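Local atomic coordinates of group 1 truncated hemoglobin (Tetrahymena pyriformis, PDB entry 3AQ9), a protein that binds one heme per monomer in a 2/2 globin fold and probably binds and carries oxygen, with a link to nitric oxide detoxification. Residues E32-F37 / D84-N89. The protein carries 1 engineered substitution. Numbering follows the deposited sequence.
Sequences ERVKHF and DAIIEN. With HEM (protoporphyrin IX containing Fe), chain C.
R33 lays one face of its guanidinium over A85 and grips E88 with its end edge. Both terminal nitrogens converge end-on on a single carboxylate oxygen: R33 NH1 lies 2.9 Å and R33 NH2 3.0 Å from E88 OE1. That oxygen sits in the guanidinium plane, whereas the nitrogens approach it from one face of the carboxylate, the two planes standing 45° apart. Both hydrogen bonds of this forked salt bridge are bent, the NH1 one to an N-H...O angle of 147°. A bend in the arginine chain about CG-CD (chi3 -74°) turns the flat group so that A85 CB rests under its centre, 3.3 Å from R33 NE. R33 NH2 also pairs with D31, which takes a hydrogen bond from N89 ND2 as well; one aspartate thus ties the arginine to a second side chain of the helix.

Apolar packing continues inward. V34 CG1 touches A85 CB at 3.9 Å, while V34 CG2 makes a looser approach to I86 CD1. I86 CG1 reaches the heme vinyl carbon CAB at 3.3 Å, and F37 sets CD1 of its ring 3.6 Å from the heme methyl CMB. Polar pairs therefore lie on the outer side of the contact and apolar ones lead to the heme pocket.

In this 2/2 globin fold, a two-over-two helix sandwich, the contact joins the loop between helices 13-28 (B) and 43-57 (E) to helix 80-96 (G) beside the heme pocket. V28 of helix 13-28 packs against both V34 and I86, and H82, an earlier residue of helix 80-96, meets the F37 ring edge-to-face.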
loop_
_atom_site.group_PDB
_atom_site.type_symbol
_atom_site.label_atom_id
_atom_site.label_comp_id
_atom_site.label_asym_id
_atom_site.label_seq_id
_atom_site.Cartn_x
_atom_site.Cartn_y
_atom_site.Cartn_z
ATOM N N GLU A 32 -0.702 16.182 -0.331
ATOM C CA GLU A 32 -0.467 17.034 0.845
ATOM C C GLU A 32 -0.991 16.362 2.082
ATOM O O GLU A 32 -0.572 16.697 3.218
ATOM C CB GLU A 32 -1.287 18.390 0.716
ATOM C CG GLU A 32 -0.746 19.247 -0.495
ATOM C CD GLU A 32 0.718 19.625 -0.399
ATOM O OE1 GLU A 32 1.253 19.813 0.656
ATOM O OE2 GLU A 32 1.381 19.605 -1.479
ATOM N N ARG A 33 -1.941 15.425 1.926
ATOM C CA ARG A 33 -2.457 14.812 3.162
ATOM C C ARG A 33 -1.449 13.902 3.843
ATOM O O ARG A 33 -1.556 13.659 5.041
ATOM C CB ARG A 33 -3.703 13.937 2.904
ATOM C CG ARG A 33 -4.817 14.758 2.375
ATOM C CD ARG A 33 -5.973 13.825 1.864
ATOM N NE ARG A 33 -5.542 13.202 0.560
ATOM C CZ ARG A 33 -6.380 12.421 -0.144
ATOM N NH1 ARG A 33 -7.618 12.199 0.307
ATOM N NH2 ARG A 33 -5.941 11.881 -1.315
ATOM N N VAL A 34 -0.498 13.360 3.102
ATOM C CA VAL A 34 0.304 12.312 3.689
ATOM C C VAL A 34 1.828 12.376 3.334
ATOM O O VAL A 34 2.617 11.632 3.918
ATOM C CB VAL A 34 -0.175 10.854 3.235
ATOM C CG1 VAL A 34 -1.481 10.475 4.016
ATOM C CG2 VAL A 34 -0.352 10.778 1.694
ATOM N N LYS A 35 2.236 13.221 2.415
ATOM C CA LYS A 35 3.604 13.079 1.932
ATOM C C LYS A 35 4.601 13.306 3.053
ATOM O O LYS A 35 5.697 12.748 3.094
ATOM C CB LYS A 35 3.872 14.086 0.797
ATOM C CG LYS A 35 3.801 15.613 1.223
ATOM C CD LYS A 35 3.954 16.487 0.055
ATOM C CE LYS A 35 4.344 17.920 0.673
ATOM N NZ LYS A 35 4.089 18.864 -0.331
ATOM N N HIS A 36 4.240 14.199 3.984
ATOM C CA HIS A 36 5.258 14.570 5.003
ATOM C C HIS A 36 5.608 13.435 5.982
ATOM O O HIS A 36 6.618 13.537 6.641
ATOM C CB HIS A 36 4.697 15.727 5.847
ATOM C CG HIS A 36 3.253 15.534 6.210
ATOM N ND1 HIS A 36 2.212 15.806 5.334
ATOM C CD2 HIS A 36 2.675 15.100 7.380
ATOM C CE1 HIS A 36 1.065 15.662 5.995
ATOM N NE2 HIS A 36 1.307 15.183 7.215
ATOM N N PHE A 37 4.740 12.405 6.147
ATOM C CA PHE A 37 5.036 11.318 7.052
ATOM C C PHE A 37 6.314 10.575 6.650
ATOM O O PHE A 37 6.964 9.962 7.494
ATOM C CB PHE A 37 3.877 10.312 7.138
ATOM C CG PHE A 37 2.726 10.877 7.905
ATOM C CD1 PHE A 37 1.653 11.420 7.221
ATOM C CD2 PHE A 37 2.737 10.857 9.296
ATOM C CE1 PHE A 37 0.559 12.025 7.904
ATOM C CE2 PHE A 37 1.659 11.425 9.994
ATOM C CZ PHE A 37 0.599 12.035 9.277
ATOM N N ASP A 84 -7.592 6.996 4.237
ATOM C CA ASP A 84 -8.299 7.217 2.965
ATOM C C ASP A 84 -7.416 7.714 1.816
ATOM O O ASP A 84 -7.514 7.297 0.676
ATOM C CB ASP A 84 -9.383 8.301 3.130
ATOM C CG ASP A 84 -10.612 7.785 3.929
ATOM O OD1 ASP A 84 -11.468 8.618 4.239
ATOM O OD2 ASP A 84 -10.716 6.554 4.200
ATOM N N ALA A 85 -6.447 8.565 2.151
ATOM C CA ALA A 85 -5.553 9.070 1.107
ATOM C C ALA A 85 -4.688 7.926 0.564
ATOM O O ALA A 85 -4.426 7.868 -0.638
ATOM C CB ALA A 85 -4.610 10.209 1.724
ATOM N N ILE A 86 -4.201 7.089 1.467
ATOM C CA ILE A 86 -3.398 5.929 0.970
ATOM C C ILE A 86 -4.265 5.076 0.042
ATOM O O ILE A 86 -3.797 4.675 -1.032
ATOM C CB ILE A 86 -2.844 5.067 2.155
ATOM C CG1 ILE A 86 -1.835 5.908 2.947
ATOM C CG2 ILE A 86 -2.353 3.627 1.635
ATOM C CD1 ILE A 86 -0.663 6.408 2.179
ATOM N N ILE A 87 -5.464 4.696 0.457
ATOM C CA ILE A 87 -6.303 3.846 -0.440
ATOM C C ILE A 87 -6.614 4.544 -1.744
ATOM O O ILE A 87 -6.494 3.907 -2.845
ATOM C CB ILE A 87 -7.666 3.534 0.232
ATOM C CG1 ILE A 87 -7.404 2.706 1.480
ATOM C CG2 ILE A 87 -8.654 2.860 -0.761
ATOM C CD1 ILE A 87 -6.932 1.180 1.221
ATOM N N GLU A 88 -6.932 5.859 -1.686
ATOM C CA GLU A 88 -7.197 6.555 -2.954
ATOM C C GLU A 88 -5.976 6.529 -3.910
ATOM O O GLU A 88 -6.136 6.368 -5.139
ATOM C CB GLU A 88 -7.522 8.033 -2.776
ATOM C CG GLU A 88 -8.918 8.100 -2.034
ATOM C CD GLU A 88 -9.227 9.513 -1.555
ATOM O OE1 GLU A 88 -8.511 10.465 -1.858
ATOM O OE2 GLU A 88 -10.257 9.616 -0.835
ATOM N N ASN A 89 -4.809 6.765 -3.310
ATOM C CA ASN A 89 -3.586 6.744 -4.159
ATOM C C ASN A 89 -3.263 5.357 -4.685
ATOM O O ASN A 89 -2.796 5.234 -5.839
ATOM C CB ASN A 89 -2.367 7.303 -3.420
ATOM C CG ASN A 89 -2.453 8.843 -3.312
ATOM O OD1 ASN A 89 -2.456 9.512 -4.320
ATOM N ND2 ASN A 89 -2.507 9.371 -2.116
HETATM C CHA HEM C . 5.804 1.828 7.551
HETATM C CHB HEM C . 3.219 5.927 6.756
HETATM C CHC HEM C . -0.668 3.265 5.735
HETATM C CHD HEM C . 2.330 -0.565 5.103
HETATM C C1A HEM C . 5.431 3.155 7.425
HETATM C C2A HEM C . 6.268 4.322 7.746
HETATM C C3A HEM C . 5.572 5.409 7.489
HETATM C C4A HEM C . 4.244 5.035 7.058
HETATM C CMA HEM C . 5.946 6.896 7.604
HETATM C CAA HEM C . 7.795 4.204 8.140
HETATM C CBA HEM C . 8.466 4.786 9.402
HETATM C CGA HEM C . 10.019 4.658 8.864
HETATM O O1A HEM C . 10.570 3.498 8.881
HETATM O O2A HEM C . 10.550 5.519 8.061
HETATM C C1B HEM C . 1.890 5.494 6.486
HETATM C C2B HEM C . 0.795 6.449 6.451
HETATM C C3B HEM C . -0.299 5.692 6.269
HETATM C C4B HEM C . 0.174 4.340 6.121
HETATM C CMB HEM C . 0.839 7.964 6.644
HETATM C CAB HEM C . -1.735 6.232 6.218
HETATM C CBB HEM C . -2.573 5.504 6.941
HETATM C C1C HEM C . -0.168 1.996 5.397
HETATM C C2C HEM C . -0.936 0.957 4.756
HETATM C C3C HEM C . -0.070 -0.061 4.579
HETATM C C4C HEM C . 1.222 0.297 5.083
HETATM C CMC HEM C . -2.457 1.104 4.337
HETATM C CAC HEM C . -0.299 -1.451 3.878
HETATM C CBC HEM C . -1.530 -1.904 3.645
HETATM C C1D HEM C . 3.528 -0.228 5.747
HETATM C C2D HEM C . 4.635 -1.145 5.798
HETATM C C3D HEM C . 5.646 -0.430 6.545
HETATM C C4D HEM C . 5.056 0.831 6.860
HETATM C CMD HEM C . 4.789 -2.574 5.255
HETATM C CAD HEM C . 7.027 -0.928 6.874
HETATM C CBD HEM C . 7.117 -1.713 8.112
HETATM C CGD HEM C . 8.555 -2.268 8.236
HETATM O O1D HEM C . 8.769 -3.205 8.999
HETATM O O2D HEM C . 9.532 -1.545 7.764
HETATM N NA HEM C . 4.208 3.671 7.022
HETATM N NB HEM C . 1.592 4.128 6.314
HETATM N NC HEM C . 1.116 1.583 5.598
HETATM N ND HEM C . 3.769 1.038 6.344
HETATM FE FE HEM C . 2.668 2.612 6.355
HETATM O O HOH W 1 3.258 2.994 4.266
#